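Local atomic coordinates of cell division control protein 73 (Saccharomyces cerevisiae, PDB entry 4DM4), a protein that acts as a subunit of the Paf1 complex in RNA polymerase II transcription initiation and elongation, its C-terminal domain having a GTPase-like fold. Residues 14-19 against 107-112; 80-85 against 121-126; 44-49 against 57-62. All coordinates share one frame; numbering follows the deposited sequence.

Interaction 1: residues 14-19 against 107-112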
loop_
_atom_site.group_PDB
_atom_site.type_symbol
_atom_site.label_atom_id
_atom_site.label_comp_id
_atom_site.label_asym_id
_atom_site.label_seq_id
_atom_site.Cartn_x
_atom_site.Cartn_y
_atom_site.Cartn_z
ATOM N N SER A 14 12.686 -0.935 0.631
ATOM C CA SER A 14 11.416 -0.367 1.093
ATOM C C SER A 14 10.856 -1.120 2.297
ATOM O O SER A 14 10.956 -2.349 2.367
ATOM C CB SER A 14 10.395 -0.366 -0.044
ATOM O OG SER A 14 9.064 -0.218 0.446
ATOM N N ILE A 15 10.259 -0.379 3.234
ATOM C CA ILE A 15 9.737 -0.959 4.475
ATOM C C ILE A 15 8.826 -2.148 4.170
ATOM O O ILE A 15 8.962 -3.218 4.760
ATOM C CB ILE A 15 9.021 0.112 5.368
ATOM C CG1 ILE A 15 8.547 -0.499 6.690
ATOM C CG2 ILE A 15 7.858 0.786 4.621
ATOM C CD1 ILE A 15 8.125 0.525 7.733
ATOM N N LEU A 16 7.922 -1.948 3.221
ATOM C CA LEU A 16 7.013 -2.982 2.768
ATOM C C LEU A 16 7.250 -3.237 1.287
ATOM O O LEU A 16 7.390 -2.298 0.496
ATOM C CB LEU A 16 5.561 -2.567 3.024
ATOM C CG LEU A 16 5.056 -2.556 4.473
ATOM C CD1 LEU A 16 3.732 -1.805 4.552
ATOM C CD2 LEU A 16 4.904 -3.978 5.023
ATOM N N THR A 17 7.318 -4.514 0.929
ATOM C CA THR A 17 7.566 -4.961 -0.441
ATOM C C THR A 17 6.620 -6.134 -0.699
ATOM O O THR A 17 5.910 -6.567 0.209
ATOM C CB THR A 17 9.019 -5.459 -0.635
ATOM O OG1 THR A 17 9.220 -6.639 0.147
ATOM C CG2 THR A 17 10.051 -4.408 -0.230
ATOM N N VAL A 18 6.608 -6.651 -1.927
ATOM C CA VAL A 18 5.763 -7.804 -2.264
ATOM C C VAL A 18 6.159 -9.031 -1.410
ATOM O O VAL A 18 5.340 -9.926 -1.198
ATOM C CB VAL A 18 5.775 -8.095 -3.807
ATOM C CG1 VAL A 18 5.098 -9.412 -4.151
ATOM C CG2 VAL A 18 5.077 -6.969 -4.566
ATOM N N ALA A 19 7.396 -9.038 -0.900
ATOM C CA ALA A 19 7.907 -10.125 -0.052
ATOM C C ALA A 19 7.266 -10.206 1.335
ATOM O O ALA A 19 7.029 -11.303 1.832
ATOM C CB ALA A 19 9.438 -10.040 0.083
ATOM N N TYR A 107 -0.489 6.076 1.221
ATOM C CA TYR A 107 -0.027 5.683 2.557
ATOM C C TYR A 107 1.504 5.725 2.655
ATOM O O TYR A 107 2.200 5.213 1.778
ATOM C CB TYR A 107 -0.510 4.267 2.909
ATOM C CG TYR A 107 -2.012 4.129 3.062
ATOM C CD1 TYR A 107 -2.818 3.808 1.966
ATOM C CD2 TYR A 107 -2.626 4.312 4.302
ATOM C CE1 TYR A 107 -4.196 3.679 2.095
ATOM C CE2 TYR A 107 -4.009 4.184 4.447
ATOM C CZ TYR A 107 -4.787 3.865 3.340
ATOM O OH TYR A 107 -6.159 3.744 3.480
ATOM N N TYR A 108 2.012 6.344 3.721
ATOM C CA TYR A 108 3.442 6.371 4.016
ATOM C C TYR A 108 3.710 5.601 5.306
ATOM O O TYR A 108 3.324 6.033 6.393
ATOM C CB TYR A 108 3.969 7.816 4.129
ATOM C CG TYR A 108 5.441 7.903 4.502
ATOM C CD1 TYR A 108 5.839 8.320 5.778
ATOM C CD2 TYR A 108 6.439 7.580 3.573
ATOM C CE1 TYR A 108 7.193 8.401 6.122
ATOM C CE2 TYR A 108 7.799 7.658 3.907
ATOM C CZ TYR A 108 8.165 8.063 5.180
ATOM O OH TYR A 108 9.504 8.140 5.508
ATOM N N PHE A 109 4.354 4.451 5.170
ATOM C CA PHE A 109 4.675 3.610 6.305
ATOM C C PHE A 109 6.106 3.874 6.726
ATOM O O PHE A 109 7.008 3.870 5.896
ATOM C CB PHE A 109 4.514 2.135 5.937
ATOM C CG PHE A 109 3.086 1.694 5.786
ATOM C CD1 PHE A 109 2.375 1.210 6.877
ATOM C CD2 PHE A 109 2.458 1.746 4.545
ATOM C CE1 PHE A 109 1.040 0.789 6.736
ATOM C CE2 PHE A 109 1.125 1.333 4.396
ATOM C CZ PHE A 109 0.422 0.850 5.490
ATOM N N HIS A 110 6.311 4.106 8.017
ATOM C CA HIS A 110 7.655 4.284 8.564
ATOM C C HIS A 110 7.675 3.862 10.023
ATOM O O HIS A 110 6.623 3.573 10.602
ATOM C CB HIS A 110 8.100 5.742 8.435
ATOM C CG HIS A 110 7.446 6.661 9.420
ATOM N ND1 HIS A 110 6.099 6.953 9.386
ATOM C CD2 HIS A 110 7.955 7.355 10.463
ATOM C CE1 HIS A 110 5.805 7.781 10.372
ATOM N NE2 HIS A 110 6.915 8.043 11.040
ATOM N N PHE A 111 8.872 3.842 10.609
ATOM C CA PHE A 111 9.052 3.535 12.023
ATOM C C PHE A 111 9.052 4.790 12.893
ATOM O O PHE A 111 9.640 5.822 12.531
ATOM C CB PHE A 111 10.350 2.746 12.233
ATOM C CG PHE A 111 10.310 1.352 11.662
ATOM C CD1 PHE A 111 9.666 0.320 12.348
ATOM C CD2 PHE A 111 10.908 1.070 10.436
ATOM C CE1 PHE A 111 9.617 -0.975 11.816
ATOM C CE2 PHE A 111 10.870 -0.225 9.895
ATOM C CZ PHE A 111 10.221 -1.246 10.588
ATOM N N ALA A 112 8.389 4.694 14.044
ATOM C CA ALA A 112 8.419 5.749 15.050
ATOM C C ALA A 112 9.864 6.061 15.413
ATOM O O ALA A 112 10.675 5.150 15.575
ATOM C CB ALA A 112 7.640 5.322 16.293
#

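Interaction 2: residues 80-85 against 121-126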
loop_
_atom_site.group_PDB
_atom_site.type_symbol
_atom_site.label_atom_id
_atom_site.label_comp_id
_atom_site.label_asym_id
_atom_site.label_seq_id
_atom_site.Cartn_x
_atom_site.Cartn_y
_atom_site.Cartn_z
ATOM N N ILE A 80 -1.954 3.566 -2.777
ATOM C CA ILE A 80 -0.549 3.572 -3.124
ATOM C C ILE A 80 0.279 3.655 -1.842
ATOM O O ILE A 80 0.102 4.579 -1.043
ATOM C CB ILE A 80 -0.225 4.737 -4.084
ATOM C CG1 ILE A 80 -0.991 4.532 -5.404
ATOM C CG2 ILE A 80 1.309 4.858 -4.307
ATOM C CD1 ILE A 80 -0.861 5.627 -6.379
ATOM N N PHE A 81 1.157 2.676 -1.644
ATOM C CA PHE A 81 2.099 2.670 -0.525
ATOM C C PHE A 81 3.387 3.319 -1.002
ATOM O O PHE A 81 3.928 2.933 -2.030
ATOM C CB PHE A 81 2.403 1.240 -0.073
ATOM C CG PHE A 81 1.256 0.550 0.630
ATOM C CD1 PHE A 81 -0.053 1.003 0.503
ATOM C CD2 PHE A 81 1.493 -0.580 1.403
ATOM C CE1 PHE A 81 -1.101 0.359 1.143
ATOM C CE2 PHE A 81 0.445 -1.235 2.050
ATOM C CZ PHE A 81 -0.857 -0.762 1.915
ATOM N N THR A 82 3.872 4.306 -0.261
ATOM C CA THR A 82 5.059 5.037 -0.687
ATOM C C THR A 82 6.137 5.035 0.381
ATOM O O THR A 82 5.847 4.972 1.576
ATOM C CB THR A 82 4.726 6.491 -1.155
ATOM O OG1 THR A 82 5.914 7.123 -1.647
ATOM C CG2 THR A 82 4.129 7.332 -0.023
ATOM N N THR A 83 7.382 5.094 -0.076
ATOM C CA THR A 83 8.543 5.219 0.800
ATOM C C THR A 83 9.069 6.640 0.781
ATOM O O THR A 83 9.975 6.982 1.550
ATOM C CB THR A 83 9.685 4.319 0.322
ATOM O OG1 THR A 83 9.792 4.411 -1.111
ATOM C CG2 THR A 83 9.418 2.896 0.731
ATOM N N GLY A 84 8.518 7.454 -0.119
ATOM C CA GLY A 84 8.929 8.845 -0.243
ATOM C C GLY A 84 9.975 9.122 -1.306
ATOM O O GLY A 84 10.662 10.137 -1.242
ATOM N N HIS A 85 10.102 8.221 -2.280
ATOM C CA HIS A 85 10.950 8.448 -3.450
ATOM C C HIS A 85 10.026 8.712 -4.622
ATOM O O HIS A 85 9.295 7.807 -5.019
ATOM C CB HIS A 85 11.792 7.203 -3.771
ATOM C CG HIS A 85 12.644 6.715 -2.637
ATOM N ND1 HIS A 85 14.020 6.768 -2.665
ATOM C CD2 HIS A 85 12.316 6.130 -1.463
ATOM C CE1 HIS A 85 14.504 6.254 -1.548
ATOM N NE2 HIS A 85 13.490 5.862 -0.799
ATOM N N GLN A 121 6.084 15.106 4.230
ATOM C CA GLN A 121 5.124 15.827 5.069
ATOM C C GLN A 121 4.176 16.684 4.237
ATOM O O GLN A 121 2.999 16.816 4.570
ATOM C CB GLN A 121 5.844 16.706 6.093
ATOM C CG GLN A 121 6.459 15.938 7.246
ATOM C CD GLN A 121 7.078 16.848 8.281
ATOM O OE1 GLN A 121 6.378 17.599 8.965
ATOM N NE2 GLN A 121 8.402 16.789 8.406
ATOM N N GLN A 122 4.702 17.259 3.158
ATOM C CA GLN A 122 3.920 18.091 2.253
ATOM C C GLN A 122 2.950 17.265 1.398
ATOM O O GLN A 122 1.901 17.767 0.988
ATOM C CB GLN A 122 4.844 18.922 1.357
ATOM N N TRP A 123 3.304 16.007 1.138
ATOM C CA TRP A 123 2.479 15.107 0.330
ATOM C C TRP A 123 1.134 14.819 0.973
ATOM O O TRP A 123 1.031 14.706 2.191
ATOM C CB TRP A 123 3.192 13.772 0.115
ATOM C CG TRP A 123 4.328 13.811 -0.841
ATOM C CD1 TRP A 123 4.856 14.911 -1.465
ATOM C CD2 TRP A 123 5.118 12.700 -1.254
ATOM N NE1 TRP A 123 5.915 14.543 -2.254
ATOM C CE2 TRP A 123 6.096 13.190 -2.145
ATOM C CE3 TRP A 123 5.089 11.328 -0.965
ATOM C CZ2 TRP A 123 7.040 12.358 -2.748
ATOM C CZ3 TRP A 123 6.020 10.504 -1.564
ATOM C CH2 TRP A 123 6.986 11.022 -2.448
ATOM N N ASN A 124 0.109 14.683 0.140
ATOM C CA ASN A 124 -1.208 14.268 0.604
ATOM C C ASN A 124 -1.245 12.752 0.830
ATOM O O ASN A 124 -1.943 12.016 0.131
ATOM C CB ASN A 124 -2.288 14.725 -0.390
ATOM C CG ASN A 124 -3.702 14.457 0.111
ATOM O OD1 ASN A 124 -4.007 14.652 1.287
ATOM N ND2 ASN A 124 -4.572 14.011 -0.789
ATOM N N VAL A 125 -0.472 12.290 1.809
ATOM C CA VAL A 125 -0.398 10.863 2.134
ATOM C C VAL A 125 -0.692 10.649 3.608
ATOM O O VAL A 125 -0.352 11.497 4.439
ATOM C CB VAL A 125 0.986 10.251 1.786
ATOM C CG1 VAL A 125 1.237 10.319 0.293
ATOM C CG2 VAL A 125 2.118 10.953 2.563
ATOM N N GLU A 126 -1.333 9.532 3.930
ATOM C CA GLU A 126 -1.582 9.176 5.323
ATOM C C GLU A 126 -0.353 8.463 5.876
ATOM O O GLU A 126 0.056 7.418 5.355
ATOM C CB GLU A 126 -2.828 8.291 5.454
ATOM C CG GLU A 126 -3.334 8.128 6.885
ATOM C CD GLU A 126 -4.505 7.156 7.006
ATOM O OE1 GLU A 126 -5.532 7.325 6.310
ATOM O OE2 GLU A 126 -4.399 6.215 7.815
#

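Interaction 3: residues 44-49 against 57-62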
loop_
_atom_site.group_PDB
_atom_site.type_symbol
_atom_site.label_atom_id
_atom_site.label_comp_id
_atom_site.label_asym_id
_atom_site.label_seq_id
_atom_site.Cartn_x
_atom_site.Cartn_y
_atom_site.Cartn_z
ATOM N N VAL A 44 1.355 -10.148 -5.904
ATOM C CA VAL A 44 0.703 -11.078 -4.983
ATOM C C VAL A 44 -0.787 -10.720 -4.907
ATOM O O VAL A 44 -1.148 -9.548 -4.991
ATOM C CB VAL A 44 1.410 -11.117 -3.577
ATOM C CG1 VAL A 44 1.366 -9.755 -2.864
ATOM C CG2 VAL A 44 0.836 -12.214 -2.685
ATOM N N ASN A 45 -1.647 -11.730 -4.810
ATOM C CA ASN A 45 -3.070 -11.496 -4.576
ATOM C C ASN A 45 -3.382 -11.773 -3.127
ATOM O O ASN A 45 -2.863 -12.736 -2.559
ATOM C CB ASN A 45 -3.948 -12.417 -5.429
ATOM C CG ASN A 45 -3.711 -12.246 -6.909
ATOM O OD1 ASN A 45 -3.287 -13.175 -7.585
ATOM N ND2 ASN A 45 -3.973 -11.047 -7.419
ATOM N N ILE A 46 -4.227 -10.938 -2.532
ATOM C CA ILE A 46 -4.762 -11.229 -1.209
ATOM C C ILE A 46 -6.268 -10.989 -1.171
ATOM O O ILE A 46 -6.822 -10.259 -1.998
ATOM C CB ILE A 46 -4.058 -10.419 -0.080
ATOM C CG1 ILE A 46 -4.286 -8.916 -0.258
ATOM C CG2 ILE A 46 -2.552 -10.757 -0.009
ATOM C CD1 ILE A 46 -4.059 -8.098 1.022
ATOM N N GLU A 47 -6.922 -11.615 -0.202
ATOM C CA GLU A 47 -8.350 -11.466 -0.019
ATOM C C GLU A 47 -8.609 -10.941 1.398
ATOM O O GLU A 47 -7.941 -11.361 2.353
ATOM C CB GLU A 47 -9.035 -12.814 -0.277
ATOM C CG GLU A 47 -10.543 -12.796 -0.247
ATOM C CD GLU A 47 -11.140 -14.125 -0.671
ATOM O OE1 GLU A 47 -11.022 -14.476 -1.870
ATOM O OE2 GLU A 47 -11.735 -14.812 0.190
ATOM N N LYS A 48 -9.552 -10.006 1.525
ATOM C CA LYS A 48 -9.884 -9.431 2.823
ATOM C C LYS A 48 -11.391 -9.339 3.059
ATOM O O LYS A 48 -12.136 -8.860 2.209
ATOM C CB LYS A 48 -9.214 -8.061 2.998
ATOM C CG LYS A 48 -9.537 -7.331 4.304
ATOM C CD LYS A 48 -8.890 -7.969 5.532
ATOM C CE LYS A 48 -9.255 -7.172 6.782
ATOM N NZ LYS A 48 -8.949 -7.923 8.031
ATOM N N ASN A 49 -11.822 -9.820 4.220
ATOM C CA ASN A 49 -13.205 -9.669 4.670
ATOM C C ASN A 49 -13.356 -8.458 5.566
ATOM O O ASN A 49 -12.702 -8.364 6.604
ATOM C CB ASN A 49 -13.661 -10.910 5.422
ATOM C CG ASN A 49 -14.463 -11.831 4.562
ATOM O OD1 ASN A 49 -13.909 -12.722 3.916
ATOM N ND2 ASN A 49 -15.789 -11.621 4.526
ATOM N N ILE A 57 -13.216 -8.948 -0.501
ATOM C CA ILE A 57 -12.591 -8.194 -1.579
ATOM C C ILE A 57 -11.238 -8.814 -1.919
ATOM O O ILE A 57 -10.425 -9.085 -1.026
ATOM C CB ILE A 57 -12.408 -6.693 -1.206
ATOM C CG1 ILE A 57 -13.746 -6.049 -0.797
ATOM C CG2 ILE A 57 -11.746 -5.904 -2.353
ATOM C CD1 ILE A 57 -14.839 -6.128 -1.851
ATOM N N ARG A 58 -11.019 -9.037 -3.214
ATOM C CA ARG A 58 -9.767 -9.566 -3.722
ATOM C C ARG A 58 -8.930 -8.414 -4.242
ATOM O O ARG A 58 -9.354 -7.680 -5.151
ATOM C CB ARG A 58 -10.011 -10.562 -4.851
ATOM C CG ARG A 58 -10.928 -11.722 -4.503
ATOM C CD ARG A 58 -11.696 -12.193 -5.737
ATOM N NE ARG A 58 -11.089 -13.366 -6.358
ATOM C CZ ARG A 58 -10.649 -13.443 -7.617
ATOM N NH1 ARG A 58 -10.739 -12.406 -8.458
ATOM N NH2 ARG A 58 -10.122 -14.586 -8.039
ATOM N N PHE A 59 -7.746 -8.266 -3.662
ATOM C CA PHE A 59 -6.804 -7.233 -4.045
ATOM C C PHE A 59 -5.707 -7.781 -4.931
ATOM O O PHE A 59 -5.185 -8.874 -4.695
ATOM C CB PHE A 59 -6.159 -6.613 -2.800
ATOM C CG PHE A 59 -7.125 -5.857 -1.940
ATOM C CD1 PHE A 59 -7.375 -4.510 -2.183
ATOM C CD2 PHE A 59 -7.808 -6.498 -0.906
ATOM C CE1 PHE A 59 -8.273 -3.791 -1.398
ATOM C CE2 PHE A 59 -8.718 -5.784 -0.112
ATOM C CZ PHE A 59 -8.953 -4.429 -0.366
ATOM N N ILE A 60 -5.372 -7.005 -5.949
ATOM C CA ILE A 60 -4.188 -7.213 -6.745
ATOM C C ILE A 60 -3.093 -6.290 -6.180
ATOM O O ILE A 60 -3.226 -5.066 -6.200
ATOM C CB ILE A 60 -4.477 -6.897 -8.238
ATOM C CG1 ILE A 60 -5.565 -7.842 -8.780
ATOM C CG2 ILE A 60 -3.187 -6.971 -9.072
ATOM C CD1 ILE A 60 -6.311 -7.304 -10.010
ATOM N N ILE A 61 -2.030 -6.873 -5.648
ATOM C CA ILE A 61 -0.943 -6.065 -5.108
ATOM C C ILE A 61 0.278 -6.171 -6.005
ATOM O O ILE A 61 0.811 -7.257 -6.204
ATOM C CB ILE A 61 -0.612 -6.421 -3.631
ATOM C CG1 ILE A 61 -1.877 -6.283 -2.766
ATOM C CG2 ILE A 61 0.496 -5.513 -3.104
ATOM C CD1 ILE A 61 -1.643 -6.494 -1.279
ATOM N N VAL A 62 0.692 -5.033 -6.561
ATOM C CA VAL A 62 1.790 -4.975 -7.523
ATOM C C VAL A 62 2.820 -3.912 -7.142
ATOM O O VAL A 62 2.466 -2.875 -6.581
ATOM C CB VAL A 62 1.290 -4.688 -8.978
ATOM C CG1 VAL A 62 0.778 -5.945 -9.640
ATOM C CG2 VAL A 62 0.228 -3.588 -9.009
#

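Interaction 1: residues 14-19 against 107-112
In the GTPase-like fold of this C-terminal domain, the loop between strand 5-7 and helix 21-27, where P-loop GTPases carry their phosphate-binding loop, packs through Ile15 and Leu16 against Phe109 and Phe111 of strand 105-111. No hydrogen bond joins the two segments; methyl groups over rings and backbone make the contact. Ile15 divides its branches between two neighbours. Ile15 CG2 meets the backbone and root of Phe109, 3.4 Å from Phe109 O, while the other branch continues toward Phe111. With CG1 anti to the backbone N (chi1 -177°) and chi2 extended, Ile15 CD1 arrives over a face of the Phe111 ring, 4.0 Å from its centroid, in a CH-pi contact off-centre toward CE2. The same Phe111 ring meets Tyr30 edge-to-face, and Tyr30 OH in turn bonds Ile15 O, tying ring and loop together a second time. Within the loop, Ser14 OG donates to Leu16 O at 2.7 Å from above the carbonyl plane, and an ST turn follows at Thr17. Deeper in, Phe109, whose ring also meets that of Phe81 and whose side chain touches Phe145 of helix 138-155, takes Leu16 CD1 over one ring face, 3.8 Å from the centroid and 14° off the ring normal.

Interaction 2: residues 80-85 against 121-126
Trp123 reaches across to Thr82 and the loop that follows strand 77-82, meeting Thr82 and Gly84 with the far corner of its indole. From CB, the chi1 of -74° sets CG anti to the carbonyl carbon and beside the backbone N, and a chi2 near zero (5°) fixes the rotation of the ring, with CD1 turned back toward CA and the benzo ring carried outward. The five-membered ring makes no close approach to the 80-85 segment; the benzo ring does the touching. Trp123 CZ3 leads, with Thr82 OG1 at 3.4 Å, at the edge and in the plane of the indole, and Gly84 CA at 3.6 Å, coming in obliquely. The adjoining Trp123 CH2 lies 3.7 Å from Gly84 CA. Both branches of Thr82 touch the indole. Thr82 OG1, anti to the backbone N, also accepts the N-H of Gly84 at 3.0 Å with an angle of 154°, closing an ST turn; Thr82 CG2 lies between Trp123 CZ3, at 4.0 Å, and Val125 CG1, at 4.2 Å. The backbone angles of Gly84, with positive phi, by themselves suit glycine. Phe89 and Pro97 also pack on Trp123, and Val125 rests on Phe101 of helix 97-103. The 121-126 segment itself runs from helix 118-122 through an inverse gamma turn centred on Asn124. Thus the loop following strand 77-82 meets the helix-to-strand connection that enters parallel edge strand 125-130, within the alpha/beta GTPase-like fold.

Interaction 3: residues 44-49 against 57-62
Ile46 and Ile61 meet through their outer methyls, CD1 to CD1 at 3.7 Å, on the sheet face that also carries Val44, Lys48, Ile57 and Phe59. Ile46 CG1 lies between the backbone N and the carbonyl carbon (chi1 63°), a placement that brings it 3.9 Å from Phe59 CB and slightly nearer Ile61 CD1. Next along the strand, Lys48 CB approaches the edge of the Phe59 ring at CE2, and the Lys48 amino end makes a cation-pi contact with Trp146. Helix 21-27 packs on Ile46 and Ile61, and helix 138-155 on Ile46 and Phe59. The backbones beneath form a beta hairpin; segments 44-48 and 57-62 run antiparallel, their directions 155° apart, with three hydrogen-bonded pairs: Val44 with Ile61, Ile46 with Phe59 and Lys48 with Ile57. All six bonds are fairly straight; in the middle pair, Phe59 N gives to Ile46 O at 2.8 Å and 164°. The non-hydrogen-bonded pairs turn to the other face. There the Asn45 and Ile60 side chains lie side by side, Asn45 ND2 3.8 Å from Ile60 CG1, and Glu47 OE1 meets the aliphatic Arg58 CG at the same separation. Glu47 OE1 remains 4.6 Å from Arg58 NE, while Arg58 NH1 forms a salt bridge with Asp3.

From the N terminus, the chain passes through strand 5-7 into the 14-19 loop, which opens interaction 1. Before interaction 1 closes, interaction 3 forms and completes itself, a hairpin with seven residues between its two segments. Strand 77-82 then opens interaction 2, strand 105-111 closes interaction 1, and 121-126 closes interaction 2, so interactions 1 and 2 cross while 3 and 2 follow in series. All reach one mixed sheet. Interactions 1 and 2 adjoin through strand neighbours, with Tyr107 N 2.8 Å from Ile80 O; interaction 3 lies at the opposite edge, its centre about 21 Å from that of interaction 2, and touches interaction 1 through Val18 and Val44.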